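Local atomic coordinates of VP24 (White spot syndrome virus, PDB entry 5HLJ), a protein that is a major structural protein of the viral envelope, probably held in the membrane by a transmembrane helix, and forms a trimer in the crystal. Residues E17-N22 and T43-K48; F34-G39 and L91-R96; V49-Q54 and I68-L73. All blocks are in the same frame, centred on the assembly; numbering follows the deposited sequence.

Contact 1: E17-N22 and T43-K48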
ATOM      1  N   GLU A  17      17.143   6.362  -4.180  1.00 90.09           N
ATOM      2  CA  GLU A  17      15.870   6.444  -3.453  1.00 89.36           C
ATOM      3  C   GLU A  17      14.786   5.543  -4.029  1.00 81.94           C
ATOM      4  O   GLU A  17      14.826   5.174  -5.204  1.00 81.80           O
ATOM      5  CB  GLU A  17      15.335   7.874  -3.442  1.00 92.56           C
ATOM      6  CG  GLU A  17      15.760   8.698  -2.252  1.00101.40           C
ATOM      7  CD  GLU A  17      16.421   9.994  -2.672  1.00108.37           C
ATOM      8  OE1 GLU A  17      17.037  10.646  -1.811  1.00112.78           O
ATOM      9  OE2 GLU A  17      16.330  10.362  -3.868  1.00107.47           O
ATOM     10  N   SER A  18      13.799   5.235  -3.196  1.00 76.57           N
ATOM     11  CA  SER A  18      12.632   4.478  -3.613  1.00 72.97           C
ATOM     12  C   SER A  18      11.711   5.305  -4.481  1.00 72.42           C
ATOM     13  O   SER A  18      11.676   6.517  -4.369  1.00 78.23           O
ATOM     14  CB  SER A  18      11.855   3.982  -2.406  1.00 70.79           C
ATOM     15  OG  SER A  18      12.685   3.189  -1.589  1.00 88.52           O
ATOM     16  N   GLU A  19      10.948   4.639  -5.336  1.00 69.72           N
ATOM     17  CA  GLU A  19       9.984   5.329  -6.165  1.00 67.43           C
ATOM     18  C   GLU A  19       8.833   4.394  -6.523  1.00 69.78           C
ATOM     19  O   GLU A  19       9.012   3.180  -6.608  1.00 69.89           O
ATOM     20  CB  GLU A  19      10.676   5.873  -7.416  1.00 68.22           C
ATOM     21  CG  GLU A  19       9.796   6.738  -8.285  1.00 72.13           C
ATOM     22  CD  GLU A  19      10.560   7.417  -9.408  1.00 73.92           C
ATOM     23  OE1 GLU A  19      11.812   7.290  -9.456  1.00 72.86           O
ATOM     24  OE2 GLU A  19       9.903   8.095 -10.228  1.00 72.45           O
ATOM     25  N   ILE A  20       7.644   4.962  -6.693  1.00 68.26           N
ATOM     26  CA  ILE A  20       6.483   4.221  -7.145  1.00 63.16           C
ATOM     27  C   ILE A  20       6.350   4.309  -8.662  1.00 68.83           C
ATOM     28  O   ILE A  20       6.457   5.387  -9.237  1.00 68.77           O
ATOM     29  CB  ILE A  20       5.202   4.747  -6.496  1.00 69.25           C
ATOM     30  CG1 ILE A  20       5.226   4.508  -4.989  1.00 73.73           C
ATOM     31  CG2 ILE A  20       4.006   4.044  -7.049  1.00 69.62           C
ATOM     32  CD1 ILE A  20       5.066   3.080  -4.607  1.00 77.75           C
ATOM     33  N   ILE A  21       6.134   3.158  -9.293  1.00 65.51           N
ATOM     34  CA  ILE A  21       5.950   3.015 -10.734  1.00 65.23           C
ATOM     35  C   ILE A  21       4.477   2.719 -10.988  1.00 65.58           C
ATOM     36  O   ILE A  21       3.979   1.690 -10.539  1.00 68.90           O
ATOM     37  CB  ILE A  21       6.823   1.851 -11.301  1.00 67.58           C
ATOM     38  CG1 ILE A  21       8.294   2.015 -10.888  1.00 72.95           C
ATOM     39  CG2 ILE A  21       6.697   1.725 -12.802  1.00 60.68           C
ATOM     40  CD1 ILE A  21       8.875   3.379 -11.200  1.00 68.43           C
ATOM     41  N   ASN A  22       3.766   3.605 -11.675  1.00 64.17           N
ATOM     42  CA  ASN A  22       2.342   3.379 -11.931  1.00 63.35           C
ATOM     43  C   ASN A  22       2.114   2.973 -13.385  1.00 67.35           C
ATOM     44  O   ASN A  22       2.390   3.746 -14.303  1.00 63.56           O
ATOM     45  CB  ASN A  22       1.514   4.624 -11.591  1.00 65.40           C
ATOM     46  CG  ASN A  22       1.551   4.971 -10.099  1.00 74.47           C
ATOM     47  OD1 ASN A  22       1.024   4.234  -9.272  1.00 75.63           O
ATOM     48  ND2 ASN A  22       2.172   6.102  -9.758  1.00 74.02           N
ATOM     49  N   THR A  43      10.907   8.084 -15.065  1.00 72.62           N
ATOM     50  CA  THR A  43      10.984   8.114 -13.611  1.00 70.30           C
ATOM     51  C   THR A  43      12.035   9.132 -13.194  1.00 72.05           C
ATOM     52  O   THR A  43      12.825   9.583 -14.029  1.00 66.27           O
ATOM     53  CB  THR A  43      11.330   6.726 -13.026  1.00 71.66           C
ATOM     54  OG1 THR A  43      12.723   6.443 -13.251  1.00 66.55           O
ATOM     55  CG2 THR A  43      10.452   5.642 -13.661  1.00 67.09           C
ATOM     56  N   ARG A  44      12.055   9.488 -11.911  1.00 71.42           N
ATOM     57  CA  ARG A  44      13.076  10.408 -11.432  1.00 71.75           C
ATOM     58  C   ARG A  44      14.360   9.675 -11.048  1.00 70.31           C
ATOM     59  O   ARG A  44      15.439  10.222 -11.196  1.00 77.46           O
ATOM     60  CB  ARG A  44      12.574  11.247 -10.242  1.00 74.16           C
ATOM     61  CG  ARG A  44      11.077  11.544 -10.233  1.00 80.43           C
ATOM     62  CD  ARG A  44      10.684  12.541  -9.108  1.00 86.00           C
ATOM     63  NE  ARG A  44      11.592  12.499  -7.952  1.00 98.99           N
ATOM     64  CZ  ARG A  44      11.467  11.672  -6.907  1.00 99.69           C
ATOM     65  NH1 ARG A  44      10.465  10.782  -6.855  1.00 86.29           N
ATOM     66  NH2 ARG A  44      12.357  11.725  -5.911  1.00 93.76           N
ATOM     67  N   ASN A  45      14.256   8.446 -10.556  1.00 73.35           N
ATOM     68  CA  ASN A  45      15.430   7.766 -10.024  1.00 71.34           C
ATOM     69  C   ASN A  45      15.830   6.504 -10.785  1.00 71.96           C
ATOM     70  O   ASN A  45      16.899   5.960 -10.538  1.00 75.90           O
ATOM     71  CB  ASN A  45      15.209   7.411  -8.550  1.00 76.01           C
ATOM     72  CG  ASN A  45      14.900   8.630  -7.689  1.00 80.47           C
ATOM     73  OD1 ASN A  45      13.875   8.678  -7.006  1.00 85.51           O
ATOM     74  ND2 ASN A  45      15.788   9.613  -7.714  1.00 82.36           N
ATOM     75  N   TYR A  46      14.984   6.034 -11.700  1.00 69.03           N
ATOM     76  CA  TYR A  46      15.230   4.741 -12.328  1.00 66.07           C
ATOM     77  C   TYR A  46      15.329   4.832 -13.843  1.00 69.17           C
ATOM     78  O   TYR A  46      15.205   3.828 -14.539  1.00 71.76           O
ATOM     79  CB  TYR A  46      14.141   3.740 -11.896  1.00 67.15           C
ATOM     80  CG  TYR A  46      14.284   3.443 -10.431  1.00 68.30           C
ATOM     81  CD1 TYR A  46      15.131   2.435  -9.988  1.00 68.61           C
ATOM     82  CD2 TYR A  46      13.648   4.229  -9.483  1.00 69.51           C
ATOM     83  CE1 TYR A  46      15.307   2.193  -8.643  1.00 69.08           C
ATOM     84  CE2 TYR A  46      13.821   3.993  -8.132  1.00 72.02           C
ATOM     85  CZ  TYR A  46      14.652   2.979  -7.720  1.00 68.74           C
ATOM     86  OH  TYR A  46      14.822   2.750  -6.378  1.00 71.70           O
ATOM     87  N   GLY A  47      15.577   6.031 -14.355  1.00 71.21           N
ATOM     88  CA  GLY A  47      15.683   6.218 -15.791  1.00 64.36           C
ATOM     89  C   GLY A  47      14.338   6.035 -16.460  1.00 70.78           C
ATOM     90  O   GLY A  47      13.293   6.300 -15.848  1.00 66.61           O
ATOM     91  N   LYS A  48      14.360   5.579 -17.713  1.00 71.09           N
ATOM     92  CA  LYS A  48      13.136   5.399 -18.483  1.00 70.02           C
ATOM     93  C   LYS A  48      12.601   3.977 -18.343  1.00 68.09           C
ATOM     94  O   LYS A  48      13.326   2.999 -18.527  1.00 68.33           O
ATOM     95  CB  LYS A  48      13.359   5.730 -19.970  1.00 68.73           C
ATOM     96  CG  LYS A  48      12.039   5.804 -20.774  1.00 78.85           C
ATOM     97  CD  LYS A  48      12.226   5.620 -22.287  1.00 81.68           C
ATOM     98  CE  LYS A  48      12.285   6.949 -23.047  1.00 92.18           C
ATOM     99  NZ  LYS A  48      10.943   7.558 -23.360  1.00100.34           N
TER
HETATM  100  O   HOH W   1       8.601  10.118  -8.485  1.00 79.35           O
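E19 points its carboxylate into the turn T43-K48, and most of the polar contact runs through that one group. Its two oxygens take backbone N-H groups of the turn. N45 N lies 2.9 Å from E19 OE1, and R44 N lies 3.1 Å from E19 OE2. Both bonds use syn lone pairs, and the second is close to straight at 169°. R44 N also makes a weak bond to OE1. E19 OE1 sits in the plane of the Y46 ring, at its edge. CG of E19 stands anti to the backbone N (chi1 -174°) and the chain stays extended beyond it, which carries the carboxylate to the turn. One hydroxyl bond crosses as well: Y46 OH donates to E17 O over 2.7 Å, from above the carbonyl plane.

A water bridges the two charged groups. Water 1 donates to E19 OE2 and accepts from R44 NH1. The guanidinium is near, but its N-H groups do not point at the carboxylate. The nearby positive charge probably still favours the ionised form of E19.

Apolar contact is smaller. E19 CB lies 3.7 Å from Y46 CE2, and I21 CD1 touches T43 CG2 at 3.7 Å. Outside the pair, Y46 also packs on P170, and R44 packs on V16 of the second subunit.

Within the turn, T43 OG1 accepts from Y46 N (2.8 Å), an ST motif, and also donates to G47 O. The motif lies in the loop that joins strands 33-42 and 48-51 of the mixed beta sheet.

Contact 2: F34-G39 and L91-R96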
ATOM      1  N   PHE A  34      -2.457 -11.438 -16.357  1.00 67.05           N
ATOM      2  CA  PHE A  34      -2.557  -9.996 -16.491  1.00 67.37           C
ATOM      3  C   PHE A  34      -1.688  -9.622 -17.662  1.00 64.23           C
ATOM      4  O   PHE A  34      -0.702 -10.287 -17.925  1.00 67.55           O
ATOM      5  CB  PHE A  34      -2.103  -9.262 -15.226  1.00 63.78           C
ATOM      6  CG  PHE A  34      -3.158  -9.156 -14.183  1.00 65.44           C
ATOM      7  CD1 PHE A  34      -4.247  -8.316 -14.367  1.00 65.35           C
ATOM      8  CD2 PHE A  34      -3.067  -9.892 -13.013  1.00 65.37           C
ATOM      9  CE1 PHE A  34      -5.224  -8.209 -13.400  1.00 66.27           C
ATOM     10  CE2 PHE A  34      -4.045  -9.793 -12.044  1.00 65.70           C
ATOM     11  CZ  PHE A  34      -5.126  -8.956 -12.237  1.00 65.94           C
ATOM     12  N   ASN A  35      -2.040  -8.552 -18.356  1.00 65.34           N
ATOM     13  CA  ASN A  35      -1.288  -8.135 -19.531  1.00 66.80           C
ATOM     14  C   ASN A  35      -1.015  -6.629 -19.499  1.00 66.95           C
ATOM     15  O   ASN A  35      -1.939  -5.829 -19.300  1.00 68.01           O
ATOM     16  CB  ASN A  35      -2.062  -8.527 -20.797  1.00 66.11           C
ATOM     17  CG  ASN A  35      -1.214  -8.457 -22.049  1.00 69.97           C
ATOM     18  OD1 ASN A  35      -0.001  -8.671 -22.009  1.00 68.08           O
ATOM     19  ND2 ASN A  35      -1.853  -8.160 -23.173  1.00 66.09           N
ATOM     20  N   PHE A  36       0.251  -6.239 -19.666  1.00 66.57           N
ATOM     21  CA  PHE A  36       0.599  -4.814 -19.667  1.00 64.81           C
ATOM     22  C   PHE A  36      -0.070  -4.064 -20.814  1.00 69.51           C
ATOM     23  O   PHE A  36      -0.368  -4.648 -21.851  1.00 71.37           O
ATOM     24  CB  PHE A  36       2.105  -4.609 -19.775  1.00 60.82           C
ATOM     25  CG  PHE A  36       2.868  -4.967 -18.530  1.00 69.06           C
ATOM     26  CD1 PHE A  36       2.569  -4.354 -17.307  1.00 63.16           C
ATOM     27  CD2 PHE A  36       3.917  -5.885 -18.584  1.00 62.94           C
ATOM     28  CE1 PHE A  36       3.287  -4.674 -16.158  1.00 59.66           C
ATOM     29  CE2 PHE A  36       4.637  -6.215 -17.441  1.00 61.83           C
ATOM     30  CZ  PHE A  36       4.318  -5.599 -16.221  1.00 60.60           C
ATOM     31  N   VAL A  37      -0.309  -2.771 -20.615  1.00 70.30           N
ATOM     32  CA  VAL A  37      -0.518  -1.847 -21.722  1.00 61.78           C
ATOM     33  C   VAL A  37       0.855  -1.303 -22.087  1.00 65.29           C
ATOM     34  O   VAL A  37       1.600  -0.847 -21.215  1.00 67.84           O
ATOM     35  CB  VAL A  37      -1.476  -0.697 -21.348  1.00 70.51           C
ATOM     36  CG1 VAL A  37      -1.475   0.375 -22.432  1.00 68.11           C
ATOM     37  CG2 VAL A  37      -2.879  -1.231 -21.097  1.00 65.49           C
ATOM     38  N   ASN A  38       1.229  -1.372 -23.357  1.00 67.09           N
ATOM     39  CA  ASN A  38       2.575  -0.935 -23.746  1.00 65.54           C
ATOM     40  C   ASN A  38       2.668   0.584 -23.709  1.00 72.44           C
ATOM     41  O   ASN A  38       1.650   1.274 -23.825  1.00 73.13           O
ATOM     42  CB  ASN A  38       2.947  -1.468 -25.130  1.00 66.90           C
ATOM     43  CG  ASN A  38       1.994  -1.002 -26.203  1.00 78.88           C
ATOM     44  OD1 ASN A  38       0.856  -1.473 -26.284  1.00 82.76           O
ATOM     45  ND2 ASN A  38       2.451  -0.076 -27.041  1.00 81.77           N
ATOM     46  N   GLY A  39       3.880   1.100 -23.526  1.00 68.26           N
ATOM     47  CA  GLY A  39       4.080   2.528 -23.383  1.00 65.64           C
ATOM     48  C   GLY A  39       5.358   2.774 -22.617  1.00 71.31           C
ATOM     49  O   GLY A  39       6.163   1.855 -22.443  1.00 70.07           O
ATOM     50  N   LEU A  91      -5.686 -15.130 -11.405  1.00 67.73           N
ATOM     51  CA  LEU A  91      -4.877 -14.516 -12.460  1.00 69.37           C
ATOM     52  C   LEU A  91      -3.440 -14.316 -12.031  1.00 66.28           C
ATOM     53  O   LEU A  91      -3.149 -14.112 -10.853  1.00 64.92           O
ATOM     54  CB  LEU A  91      -5.466 -13.168 -12.881  1.00 65.13           C
ATOM     55  CG  LEU A  91      -6.431 -13.126 -14.066  1.00 72.90           C
ATOM     56  CD1 LEU A  91      -7.600 -14.070 -13.850  1.00 69.60           C
ATOM     57  CD2 LEU A  91      -6.937 -11.697 -14.299  1.00 63.35           C
ATOM     58  N   GLU A  92      -2.536 -14.365 -12.995  1.00 64.93           N
ATOM     59  CA  GLU A  92      -1.132 -14.179 -12.687  1.00 64.32           C
ATOM     60  C   GLU A  92      -0.500 -13.193 -13.662  1.00 65.56           C
ATOM     61  O   GLU A  92      -0.785 -13.209 -14.855  1.00 66.84           O
ATOM     62  CB  GLU A  92      -0.409 -15.526 -12.706  1.00 61.71           C
ATOM     63  CG  GLU A  92       1.078 -15.469 -12.335  1.00 63.57           C
ATOM     64  CD  GLU A  92       1.749 -16.840 -12.355  1.00 70.16           C
ATOM     65  OE1 GLU A  92       1.055 -17.868 -12.565  1.00 71.20           O
ATOM     66  OE2 GLU A  92       2.983 -16.895 -12.165  1.00 73.91           O
ATOM     67  N   LEU A  93       0.312 -12.288 -13.141  1.00 63.87           N
ATOM     68  CA  LEU A  93       1.213 -11.526 -13.988  1.00 66.34           C
ATOM     69  C   LEU A  93       2.528 -12.304 -14.070  1.00 65.92           C
ATOM     70  O   LEU A  93       3.164 -12.551 -13.049  1.00 62.04           O
ATOM     71  CB  LEU A  93       1.458 -10.111 -13.438  1.00 63.20           C
ATOM     72  CG  LEU A  93       2.573  -9.387 -14.200  1.00 64.44           C
ATOM     73  CD1 LEU A  93       2.092  -8.950 -15.602  1.00 57.58           C
ATOM     74  CD2 LEU A  93       3.159  -8.223 -13.409  1.00 60.15           C
ATOM     75  N   TYR A  94       2.911 -12.725 -15.269  1.00 63.84           N
ATOM     76  CA  TYR A  94       4.195 -13.381 -15.453  1.00 63.30           C
ATOM     77  C   TYR A  94       5.027 -12.476 -16.347  1.00 66.81           C
ATOM     78  O   TYR A  94       4.844 -12.452 -17.575  1.00 62.33           O
ATOM     79  CB  TYR A  94       4.033 -14.788 -16.062  1.00 68.37           C
ATOM     80  CG  TYR A  94       5.319 -15.594 -16.079  1.00 67.44           C
ATOM     81  CD1 TYR A  94       5.559 -16.594 -15.141  1.00 68.87           C
ATOM     82  CD2 TYR A  94       6.303 -15.341 -17.033  1.00 66.81           C
ATOM     83  CE1 TYR A  94       6.755 -17.326 -15.164  1.00 67.63           C
ATOM     84  CE2 TYR A  94       7.484 -16.047 -17.058  1.00 67.15           C
ATOM     85  CZ  TYR A  94       7.715 -17.040 -16.128  1.00 72.10           C
ATOM     86  OH  TYR A  94       8.917 -17.727 -16.182  1.00 77.17           O
ATOM     87  N   ALA A  95       5.929 -11.714 -15.732  1.00 62.62           N
ATOM     88  CA  ALA A  95       6.637 -10.677 -16.465  1.00 62.31           C
ATOM     89  C   ALA A  95       8.130 -10.944 -16.546  1.00 63.96           C
ATOM     90  O   ALA A  95       8.717 -11.536 -15.641  1.00 62.19           O
ATOM     91  CB  ALA A  95       6.388  -9.314 -15.828  1.00 62.07           C
ATOM     92  N   ARG A  96       8.731 -10.490 -17.643  1.00 61.48           N
ATOM     93  CA  ARG A  96      10.173 -10.525 -17.807  1.00 63.10           C
ATOM     94  C   ARG A  96      10.650  -9.084 -17.767  1.00 61.53           C
ATOM     95  O   ARG A  96      10.126  -8.221 -18.481  1.00 68.41           O
ATOM     96  CB  ARG A  96      10.573 -11.225 -19.118  1.00 65.08           C
ATOM     97  CG  ARG A  96      10.051 -12.672 -19.249  1.00 68.42           C
ATOM     98  CD  ARG A  96      10.870 -13.663 -18.416  1.00 63.08           C
ATOM     99  NE  ARG A  96      12.224 -13.835 -18.959  1.00 66.43           N
ATOM    100  CZ  ARG A  96      13.251 -14.321 -18.266  1.00 67.34           C
ATOM    101  NH1 ARG A  96      13.084 -14.678 -16.999  1.00 66.04           N
ATOM    102  NH2 ARG A  96      14.450 -14.429 -18.829  1.00 64.20           N
TER
HETATM  103  O   HOH W   2       0.692 -12.106 -17.202  1.00 75.60           O
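F34 and L91 meet where two strands of the large mixed beta sheet, 33-42 and 90-99, come together in the protein interior. These strands are not neighbours in the sheet. From F34, CB lies 4.1 Å from L93 CB. CG stands anti to the carbonyl carbon (chi1 -83°), and the ring crosses the L91 side chain at about a right angle. CD2 and CE2 meet L91 CB, CE2 at 3.8 Å. CE1 and CZ lie under L91 CD2. That methyl sits over one ring face, 4.0 Å from the centroid and 15° off the normal, as a CH-pi contact. L93 N lies near the ring plane, at the edge. The F34 ring also meets that of F147 on strand 141-151.

F36 follows the same pattern further along. L93 CD1 lies over one face of its ring, and CZ is 4.0 Å from L93 CD2. CE2 touches A95 CB. The E92 carboxylate is bonded elsewhere, OE1 to H79 ND1 and OE2 to T80 N.

One direct backbone bond joins the segments: F34 N donates to E92 O at 2.9 Å, from 48° out of the carbonyl plane.

Contact 3: V49-Q54 and I68-L73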
ATOM      1  N   VAL A  49      11.326   3.860 -18.009  1.00 66.12           N
ATOM      2  CA  VAL A  49      10.704   2.558 -17.971  1.00 64.67           C
ATOM      3  C   VAL A  49      10.035   2.318 -19.312  1.00 66.82           C
ATOM      4  O   VAL A  49       9.268   3.144 -19.785  1.00 70.19           O
ATOM      5  CB  VAL A  49       9.718   2.439 -16.807  1.00 64.18           C
ATOM      6  CG1 VAL A  49       8.845   1.224 -16.965  1.00 63.96           C
ATOM      7  CG2 VAL A  49      10.490   2.369 -15.497  1.00 61.41           C
ATOM      8  N   TYR A  50      10.366   1.193 -19.939  1.00 64.96           N
ATOM      9  CA  TYR A  50       9.832   0.843 -21.251  1.00 67.71           C
ATOM     10  C   TYR A  50       9.018  -0.430 -21.140  1.00 66.67           C
ATOM     11  O   TYR A  50       9.547  -1.504 -20.820  1.00 66.86           O
ATOM     12  CB  TYR A  50      10.968   0.666 -22.280  1.00 65.92           C
ATOM     13  CG  TYR A  50      10.536   0.464 -23.729  1.00 66.91           C
ATOM     14  CD1 TYR A  50      10.827   1.426 -24.701  1.00 75.44           C
ATOM     15  CD2 TYR A  50       9.888  -0.696 -24.141  1.00 69.01           C
ATOM     16  CE1 TYR A  50      10.464   1.249 -26.029  1.00 69.02           C
ATOM     17  CE2 TYR A  50       9.517  -0.881 -25.467  1.00 72.31           C
ATOM     18  CZ  TYR A  50       9.812   0.100 -26.405  1.00 73.63           C
ATOM     19  OH  TYR A  50       9.453  -0.082 -27.716  1.00 78.04           O
ATOM     20  N   VAL A  51       7.735  -0.320 -21.440  1.00 65.45           N
ATOM     21  CA  VAL A  51       6.882  -1.481 -21.407  1.00 64.30           C
ATOM     22  C   VAL A  51       6.642  -1.980 -22.829  1.00 70.10           C
ATOM     23  O   VAL A  51       5.798  -1.434 -23.538  1.00 69.68           O
ATOM     24  CB  VAL A  51       5.541  -1.163 -20.715  1.00 66.25           C
ATOM     25  CG1 VAL A  51       4.668  -2.397 -20.642  1.00 60.86           C
ATOM     26  CG2 VAL A  51       5.784  -0.595 -19.320  1.00 62.10           C
ATOM     27  N   ALA A  52       7.379  -3.020 -23.234  1.00 68.01           N
ATOM     28  CA  ALA A  52       7.259  -3.586 -24.584  1.00 68.65           C
ATOM     29  C   ALA A  52       5.931  -4.292 -24.809  1.00 67.34           C
ATOM     30  O   ALA A  52       5.150  -4.489 -23.877  1.00 69.51           O
ATOM     31  CB  ALA A  52       8.414  -4.549 -24.860  1.00 67.01           C
ATOM     32  N   GLY A  53       5.670  -4.678 -26.053  1.00 68.11           N
ATOM     33  CA  GLY A  53       4.480  -5.457 -26.357  1.00 60.96           C
ATOM     34  C   GLY A  53       4.498  -6.842 -25.714  1.00 65.20           C
ATOM     35  O   GLY A  53       5.551  -7.362 -25.341  1.00 65.24           O
ATOM     36  N   GLN A  54       3.327  -7.449 -25.599  1.00 61.19           N
ATOM     37  CA  GLN A  54       3.213  -8.766 -24.990  1.00 67.88           C
ATOM     38  C   GLN A  54       4.096  -9.814 -25.654  1.00 70.31           C
ATOM     39  O   GLN A  54       4.308  -9.797 -26.861  1.00 73.22           O
ATOM     40  CB  GLN A  54       1.765  -9.226 -25.026  1.00 67.13           C
ATOM     41  CG  GLN A  54       1.200  -9.305 -26.424  1.00 72.24           C
ATOM     42  CD  GLN A  54      -0.321  -9.372 -26.426  1.00 81.09           C
ATOM     43  OE1 GLN A  54      -0.998  -8.485 -25.890  1.00 77.75           O
ATOM     44  NE2 GLN A  54      -0.866 -10.425 -27.026  1.00 82.16           N
ATOM     45  N   ILE A  68      14.879   0.242 -17.981  1.00 65.98           N
ATOM     46  CA  ILE A  68      14.203  -0.918 -17.410  1.00 64.70           C
ATOM     47  C   ILE A  68      13.131  -1.346 -18.412  1.00 69.83           C
ATOM     48  O   ILE A  68      12.277  -0.534 -18.783  1.00 69.33           O
ATOM     49  CB  ILE A  68      13.563  -0.597 -16.032  1.00 65.78           C
ATOM     50  CG1 ILE A  68      14.629  -0.185 -15.017  1.00 66.70           C
ATOM     51  CG2 ILE A  68      12.797  -1.775 -15.511  1.00 62.44           C
ATOM     52  CD1 ILE A  68      14.056   0.374 -13.725  1.00 61.01           C
ATOM     53  N   ILE A  69      13.191  -2.597 -18.872  1.00 63.39           N
ATOM     54  CA  ILE A  69      12.309  -3.064 -19.934  1.00 58.12           C
ATOM     55  C   ILE A  69      11.439  -4.194 -19.423  1.00 66.00           C
ATOM     56  O   ILE A  69      11.946  -5.184 -18.881  1.00 64.86           O
ATOM     57  CB  ILE A  69      13.099  -3.578 -21.178  1.00 63.86           C
ATOM     58  CG1 ILE A  69      14.375  -2.769 -21.396  1.00 67.83           C
ATOM     59  CG2 ILE A  69      12.212  -3.581 -22.432  1.00 64.52           C
ATOM     60  CD1 ILE A  69      14.129  -1.329 -21.800  1.00 66.51           C
ATOM     61  N   LEU A  70      10.132  -4.069 -19.616  1.00 64.70           N
ATOM     62  CA  LEU A  70       9.207  -5.071 -19.134  1.00 59.44           C
ATOM     63  C   LEU A  70       8.368  -5.645 -20.263  1.00 68.30           C
ATOM     64  O   LEU A  70       8.006  -4.930 -21.200  1.00 67.42           O
ATOM     65  CB  LEU A  70       8.273  -4.489 -18.075  1.00 59.94           C
ATOM     66  CG  LEU A  70       8.834  -3.818 -16.825  1.00 62.60           C
ATOM     67  CD1 LEU A  70       9.129  -2.347 -17.072  1.00 57.48           C
ATOM     68  CD2 LEU A  70       7.830  -3.983 -15.711  1.00 58.66           C
ATOM     69  N   THR A  71       8.047  -6.935 -20.152  1.00 64.13           N
ATOM     70  CA  THR A  71       7.045  -7.564 -21.002  1.00 61.40           C
ATOM     71  C   THR A  71       6.228  -8.560 -20.164  1.00 61.04           C
ATOM     72  O   THR A  71       6.765  -9.236 -19.291  1.00 67.21           O
ATOM     73  CB  THR A  71       7.690  -8.286 -22.230  1.00 65.50           C
ATOM     74  OG1 THR A  71       6.665  -8.817 -23.072  1.00 66.08           O
ATOM     75  CG2 THR A  71       8.609  -9.425 -21.789  1.00 57.71           C
ATOM     76  N   SER A  72       4.927  -8.620 -20.402  1.00 63.48           N
ATOM     77  CA  SER A  72       4.101  -9.654 -19.803  1.00 65.04           C
ATOM     78  C   SER A  72       3.943 -10.796 -20.799  1.00 67.74           C
ATOM     79  O   SER A  72       3.760 -10.556 -21.995  1.00 69.80           O
ATOM     80  CB  SER A  72       2.744  -9.097 -19.381  1.00 62.98           C
ATOM     81  OG  SER A  72       2.108  -8.417 -20.446  1.00 63.26           O
ATOM     82  N   LEU A  73       4.057 -12.029 -20.311  1.00 69.22           N
ATOM     83  CA  LEU A  73       3.943 -13.220 -21.160  1.00 69.37           C
ATOM     84  C   LEU A  73       2.573 -13.851 -20.987  1.00 68.29           C
ATOM     85  O   LEU A  73       1.983 -13.804 -19.909  1.00 67.03           O
ATOM     86  CB  LEU A  73       5.045 -14.252 -20.847  1.00 66.67           C
ATOM     87  CG  LEU A  73       6.505 -13.789 -20.920  1.00 70.28           C
ATOM     88  CD1 LEU A  73       7.483 -14.973 -20.857  1.00 65.02           C
ATOM     89  CD2 LEU A  73       6.771 -12.919 -22.150  1.00 66.45           C
TER
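T71 OG1 takes part in two hydrogen bonds. It donates to G53 O over 2.9 Å and accepts from T56 N, just after the segment V49-Q54. The hydroxyl comes to G53 O tilted from the carbonyl plane. OG1 stands anti to the backbone N of T71 (chi1 -177°), and this turns it toward the segment V49-Q54. G53 O has a second donor in T56 OG1. Both threonines thus bond to the chain at G53.

Regular parallel pairing comes before this point. Y50 N donates to I68 O at 2.8 Å, almost straight at 175°. L70 N donates to Y50 O, and A52 N donates to L70 O at 2.9 Å, with a more bent N-H angle of 136°. Y50 O also receives a CA-H...O contact from I69 CA. Y50 thus bonds to the residues flanking I69, as parallel strands do.

The segments are the two strands of a beta-alpha-beta unit, with helix 58-61 between them. This is the parallel pair within a sheet whose other neighbouring strands are antiparallel. L61 of that helix packs on I69 and T71.

V49, V51, I68 and L70 share one face of the sheet. V49 CG1 meets L70 CD1 at 3.6 Å, and V51 CG2 lies further from the same methyl. F36 packs on both V51 and L70. Y50 and I69 lie on the other face. There I69 CD1 touches Y50 CB at 3.8 Å, and I69 CG2 approaches Y50 CD2 obliquely. Further along, Q54 CA makes a CA-H...O contact with S72 O (3.5 Å). The polar ends of Q54 and S72 both bond to N35, OE1 of Q54 accepting from N35 ND2.

Contacts 2 and 3 are buried, with centres 8 Å apart. Contact 1 is only partly buried, near the chain's edge and within reach of two other subunits. Its chemistry is correspondingly polar: a carboxylate, a tyrosine hydroxyl and a water serve a turn. Contact 2 is mainly aromatic and aliphatic packing in the interior. Contact 3 is regular parallel strand pairing, nested in the loop that contact 2 closes. Their strands are neighbours in the sheet (33-42 with 48-51, 68-72 with 90-99): G39 O lies 2.9 Å from V51 N, and R96 N lies 2.9 Å from T71 O, both probable hydrogen bonds. The loop of contact 1 runs into strand 48-51 of contact 3, and T43 CG2 packs on V49 CG2.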